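Local coordinates for protein hydroxyethylphosphonate dioxygenase (Streptomyces albus, PDB 6B9R) that catalyses the iron-dependent oxidative cleavage of 2-hydroxyethylphosphonate, probably yielding hydroxymethylphosphonate and formate, at residues M241-M246 / A269-P274; P299-E304 / A334-H339. All coordinates share one frame; numbering follows the deposited sequence.

Contact 1: residues M241-M246 / A269-P274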
loop_
_atom_site.group_PDB
_atom_site.type_symbol
_atom_site.label_atom_id
_atom_site.label_comp_id
_atom_site.label_asym_id
_atom_site.label_seq_id
_atom_site.Cartn_x
_atom_site.Cartn_y
_atom_site.Cartn_z
ATOM N N MET A 241 -11.137 13.844 8.209
ATOM C CA MET A 241 -11.431 12.510 7.702
ATOM C C MET A 241 -12.880 12.410 7.238
ATOM O O MET A 241 -13.161 11.909 6.145
ATOM C CB MET A 241 -11.135 11.496 8.806
ATOM C CG MET A 241 -11.223 10.030 8.436
ATOM S SD MET A 241 -9.814 9.537 7.436
ATOM C CE MET A 241 -10.657 9.538 5.879
ATOM N N LEU A 242 -13.818 12.881 8.066
ATOM C CA LEU A 242 -15.221 12.884 7.665
ATOM C C LEU A 242 -15.433 13.724 6.410
ATOM O O LEU A 242 -16.085 13.278 5.458
ATOM C CB LEU A 242 -16.090 13.394 8.813
ATOM C CG LEU A 242 -17.584 13.519 8.506
ATOM C CD1 LEU A 242 -18.181 12.146 8.172
ATOM C CD2 LEU A 242 -18.319 14.160 9.683
ATOM N N ARG A 243 -14.874 14.941 6.375
ATOM C CA ARG A 243 -15.002 15.753 5.159
ATOM C C ARG A 243 -14.427 15.025 3.947
ATOM O O ARG A 243 -14.979 15.095 2.839
ATOM C CB ARG A 243 -14.303 17.107 5.327
ATOM C CG ARG A 243 -14.958 18.052 6.347
ATOM C CD ARG A 243 -14.424 19.468 6.214
ATOM N NE ARG A 243 -12.962 19.535 6.131
ATOM C CZ ARG A 243 -12.151 19.628 7.187
ATOM N NH1 ARG A 243 -12.651 19.645 8.417
ATOM N NH2 ARG A 243 -10.840 19.701 7.020
ATOM N N SER A 244 -13.312 14.321 4.138
ATOM C CA SER A 244 -12.677 13.647 3.011
ATOM C C SER A 244 -13.547 12.516 2.467
ATOM O O SER A 244 -13.645 12.331 1.241
ATOM C CB SER A 244 -11.299 13.125 3.430
ATOM O OG SER A 244 -10.639 12.515 2.334
ATOM N N VAL A 245 -14.183 11.741 3.350
ATOM C CA VAL A 245 -15.046 10.659 2.883
ATOM C C VAL A 245 -16.309 11.227 2.251
ATOM O O VAL A 245 -16.809 10.698 1.250
ATOM C CB VAL A 245 -15.360 9.679 4.033
ATOM C CG1 VAL A 245 -16.249 8.539 3.543
ATOM C CG2 VAL A 245 -14.059 9.110 4.600
ATOM N N MET A 246 -16.837 12.321 2.806
ATOM C CA MET A 246 -17.985 12.969 2.177
ATOM C C MET A 246 -17.646 13.428 0.763
ATOM O O MET A 246 -18.421 13.211 -0.172
ATOM C CB MET A 246 -18.469 14.142 3.027
ATOM C CG MET A 246 -19.115 13.724 4.335
ATOM S SD MET A 246 -19.557 15.156 5.345
ATOM C CE MET A 246 -20.830 15.901 4.327
ATOM N N ALA A 269 -21.296 20.240 12.493
ATOM C CA ALA A 269 -20.400 20.405 13.632
ATOM C C ALA A 269 -19.302 19.344 13.640
ATOM O O ALA A 269 -18.141 19.647 13.942
ATOM C CB ALA A 269 -21.204 20.361 14.931
ATOM N N LEU A 270 -19.643 18.095 13.299
ATOM C CA LEU A 270 -18.615 17.062 13.256
ATOM C C LEU A 270 -17.603 17.314 12.143
ATOM O O LEU A 270 -16.447 16.899 12.263
ATOM C CB LEU A 270 -19.255 15.679 13.093
ATOM C CG LEU A 270 -20.087 15.194 14.281
ATOM C CD1 LEU A 270 -20.865 13.943 13.919
ATOM C CD2 LEU A 270 -19.188 14.943 15.494
ATOM N N CYS A 271 -18.008 17.987 11.059
ATOM C CA CYS A 271 -17.056 18.302 10.001
ATOM C C CYS A 271 -16.038 19.353 10.428
ATOM O O CYS A 271 -14.973 19.454 9.807
ATOM C CB CYS A 271 -17.801 18.761 8.738
ATOM S SG CYS A 271 -18.600 17.390 7.866
ATOM N N ARG A 272 -16.317 20.102 11.493
ATOM C CA ARG A 272 -15.495 21.236 11.898
ATOM C C ARG A 272 -14.671 20.967 13.148
ATOM O O ARG A 272 -14.123 21.913 13.724
ATOM C CB ARG A 272 -16.370 22.466 12.145
ATOM C CG ARG A 272 -17.135 22.966 10.941
ATOM C CD ARG A 272 -17.852 24.270 11.281
ATOM N NE ARG A 272 -19.248 24.082 11.677
ATOM C CZ ARG A 272 -19.693 24.115 12.931
ATOM N NH1 ARG A 272 -20.986 23.937 13.172
ATOM N NH2 ARG A 272 -18.856 24.327 13.940
ATOM N N THR A 273 -14.583 19.725 13.603
ATOM C CA THR A 273 -13.828 19.489 14.817
ATOM C C THR A 273 -12.894 18.297 14.649
ATOM O O THR A 273 -13.221 17.340 13.937
ATOM C CB THR A 273 -14.767 19.265 16.015
ATOM O OG1 THR A 273 -13.986 19.047 17.195
ATOM C CG2 THR A 273 -15.691 18.072 15.791
ATOM N N PRO A 274 -11.716 18.339 15.270
ATOM C CA PRO A 274 -10.833 17.167 15.245
ATOM C C PRO A 274 -11.323 16.032 16.116
ATOM O O PRO A 274 -10.944 14.882 15.868
ATOM C CB PRO A 274 -9.494 17.721 15.749
ATOM C CG PRO A 274 -9.874 18.913 16.554
ATOM C CD PRO A 274 -11.079 19.503 15.907
#

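Contact 2: residues P299-E304 / A334-H339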
loop_
_atom_site.group_PDB
_atom_site.type_symbol
_atom_site.label_atom_id
_atom_site.label_comp_id
_atom_site.label_asym_id
_atom_site.label_seq_id
_atom_site.Cartn_x
_atom_site.Cartn_y
_atom_site.Cartn_z
ATOM N N PRO A 299 -5.590 7.825 13.467
ATOM C CA PRO A 299 -4.656 7.560 14.558
ATOM C C PRO A 299 -4.119 8.859 15.120
ATOM O O PRO A 299 -4.019 9.872 14.423
ATOM C CB PRO A 299 -3.548 6.739 13.892
ATOM C CG PRO A 299 -3.571 7.202 12.484
ATOM C CD PRO A 299 -5.029 7.429 12.168
ATOM N N HIS A 300 -3.833 8.830 16.414
ATOM C CA HIS A 300 -3.083 9.894 17.049
ATOM C C HIS A 300 -1.612 9.521 17.033
ATOM O O HIS A 300 -1.239 8.374 16.779
ATOM C CB HIS A 300 -3.569 10.117 18.478
ATOM C CG HIS A 300 -5.001 10.545 18.565
ATOM N ND1 HIS A 300 -5.380 11.869 18.633
ATOM C CD2 HIS A 300 -6.146 9.823 18.591
ATOM C CE1 HIS A 300 -6.696 11.944 18.702
ATOM N NE2 HIS A 300 -7.186 10.718 18.678
ATOM N N THR A 301 -0.773 10.510 17.259
ATOM C CA THR A 301 0.645 10.254 17.418
ATOM C C THR A 301 1.043 10.594 18.850
ATOM O O THR A 301 0.362 11.360 19.535
ATOM C CB THR A 301 1.455 11.063 16.406
ATOM O OG1 THR A 301 2.813 10.606 16.402
ATOM C CG2 THR A 301 1.396 12.556 16.746
ATOM N N THR A 302 2.129 9.980 19.322
ATOM C CA THR A 302 2.681 10.321 20.627
ATOM C C THR A 302 3.973 11.117 20.506
ATOM O O THR A 302 4.619 11.391 21.531
ATOM C CB THR A 302 2.921 9.066 21.480
ATOM O OG1 THR A 302 3.910 8.229 20.862
ATOM C CG2 THR A 302 1.628 8.281 21.663
ATOM N N THR A 303 4.357 11.490 19.284
ATOM C CA THR A 303 5.596 12.218 19.059
ATOM C C THR A 303 5.491 13.652 19.574
ATOM O O THR A 303 4.407 14.245 19.646
ATOM C CB THR A 303 5.972 12.244 17.566
ATOM O OG1 THR A 303 4.846 12.642 16.771
ATOM C CG2 THR A 303 6.488 10.882 17.089
ATOM N N GLU A 304 6.649 14.196 19.933
ATOM C CA GLU A 304 6.829 15.594 20.292
ATOM C C GLU A 304 8.175 16.005 19.717
ATOM O O GLU A 304 9.168 15.289 19.890
ATOM C CB GLU A 304 6.769 15.796 21.814
ATOM C CG GLU A 304 7.091 17.228 22.300
ATOM C CD GLU A 304 6.297 18.310 21.574
ATOM O OE1 GLU A 304 5.155 18.040 21.140
ATOM O OE2 GLU A 304 6.822 19.438 21.437
ATOM N N ALA A 334 10.667 2.070 21.942
ATOM C CA ALA A 334 9.932 3.215 21.414
ATOM C C ALA A 334 9.141 2.842 20.167
ATOM O O ALA A 334 9.619 2.098 19.307
ATOM C CB ALA A 334 10.905 4.351 21.085
ATOM N N GLY A 335 7.938 3.386 20.057
ATOM C CA GLY A 335 7.170 3.257 18.840
ATOM C C GLY A 335 6.201 4.407 18.762
ATOM O O GLY A 335 6.338 5.402 19.470
ATOM N N ASP A 336 5.179 4.257 17.915
ATOM C CA ASP A 336 4.205 5.334 17.741
ATOM C C ASP A 336 2.943 4.778 17.105
ATOM O O ASP A 336 3.041 3.910 16.223
ATOM C CB ASP A 336 4.764 6.468 16.883
ATOM C CG ASP A 336 3.909 7.732 16.973
ATOM O OD1 ASP A 336 4.038 8.450 17.986
ATOM O OD2 ASP A 336 3.128 7.996 16.041
ATOM N N PRO A 337 1.753 5.240 17.520
ATOM C CA PRO A 337 0.509 4.732 16.915
ATOM C C PRO A 337 0.322 5.133 15.464
ATOM O O PRO A 337 -0.578 4.589 14.809
ATOM C CB PRO A 337 -0.606 5.339 17.790
ATOM C CG PRO A 337 0.088 5.787 19.073
ATOM C CD PRO A 337 1.510 6.095 18.697
ATOM N N LEU A 338 1.107 6.075 14.939
ATOM C CA LEU A 338 1.054 6.299 13.495
ATOM C C LEU A 338 1.511 5.057 12.745
ATOM O O LEU A 338 1.101 4.824 11.599
ATOM C CB LEU A 338 1.916 7.503 13.100
ATOM C CG LEU A 338 1.932 7.880 11.608
ATOM C CD1 LEU A 338 0.714 8.729 11.247
ATOM C CD2 LEU A 338 3.227 8.590 11.206
ATOM N N HIS A 339 2.348 4.248 13.385
ATOM C CA HIS A 339 2.839 2.985 12.849
ATOM C C HIS A 339 2.424 1.853 13.785
ATOM O O HIS A 339 3.257 1.285 14.502
ATOM C CB HIS A 339 4.354 3.018 12.674
ATOM C CG HIS A 339 4.787 3.501 11.326
ATOM N ND1 HIS A 339 6.083 3.381 10.875
ATOM C CD2 HIS A 339 4.094 4.111 10.335
ATOM C CE1 HIS A 339 6.168 3.881 9.654
ATOM N NE2 HIS A 339 4.975 4.334 9.306
HETATM O O HOH W 1 4.097 5.701 21.626
#

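Contact 1: residues M241-M246 / A269-P274
R243 on helix 238-249 reaches over C271 on helix 264-271, and its successive atoms trace the contact. The chain leaves the helix pointing neither at C271 nor away from it, and CB itself makes no close approach. The first touch comes at CG, which packs against C271 CB at 3.8 Å. CD follows, resting 3.6 Å from C271 O. A bend about the CG-CD bond (chi3 -47°) turns the guanidinium back toward this oxygen, so that NH1 donates to C271 O at 2.7 Å. The acceptor lies in the guanidinium plane, at its edge, and NH1 meets C271 O almost straight along the C=O axis (179°), although the N-H...O angle is only 145°. A cation placed here, near the C-terminal end of helix 264-271, would probably be favoured by the helix dipole.

The sequence family is the Cro/C1-type helix-turn-helix domain. The order of the helices is consistent with 253-260 and 264-271 forming the helix-turn-helix pair, and helix 238-249 packs on the latter as the preceding helix of the bundle. Below the exposed arginine the contact is buried and apolar. L242 CD2 fits into the angle between two neighbours, 3.8 Å from L270 CB and 3.7 Å from C271 SG. CG of L242 stands anti to the backbone N, which extends this methyl across to the other helix. From one helical turn further on, M246 SD meets C271 SG at 3.5 Å, a close sulfur-sulfur packing contact. M246 also touches V253 and L256 of helix 253-260, while L242 also packs on L289.

Contact 2: residues P299-E304 / A334-H339
D336 presents its carboxylate to T301 and T302, and an Asx turn ties the same group to its own loop: OD2 accepts from L338 N at 3.0 Å. This turn sits within a type I beta turn from D336 to H339, in the loop joining strands 328-332 and 343-349; the facing segment leads into strand 307-310 of the other antiparallel sheet.

Each carboxylate oxygen has two donors. OD2 takes T301 OG1 on its syn side at 2.7 Å, whereas L338 N comes from above the plane, 41° out of it. OD1 receives T302 N at 2.8 Å on the syn side and T302 OG1 at 2.9 Å on the anti side, both from the same face. With CG anti to the backbone N (chi1 -166°), the aspartate swings its carboxylate toward the threonines. With an alanine here, T301 OG1, T302 N, T302 OG1 and L338 N would probably lose the carboxylate they share, and the two loops their main polar tie.

A second shell fixes the hydroxyls. T303 OG1 donates to T301 OG1 at 2.9 Å, and a water gives one hydrogen to T302 OG1 and another to G335 O. Beside these polar bonds W183 packs on D336. P337 lies against the other loop, its CD 3.7 Å from T302 CG2 and its CB 3.3 Å from H300 O.

How the contacts relate
Contacts 1 and 2 follow in series along the chain, with centres 22 Å apart and nearest atoms about 6 Å apart, so they do not touch. Contact 1 lies within the helical domain, 29 Å from the chain centre; contact 2, at 15 Å, anchors the segment leaving that domain to the beta-sheet body. The second subunit connects them: its F429 packs on M241 of contact 1 and on P299 and L338 of contact 2. Neither contact supplies a ligand to the iron (H149, Q153, H190) or lines the phosphonate pocket. Contact 2 is tied to the metal site through space: the ring of H339 meets that of Y152, the residue before the iron ligand Q153.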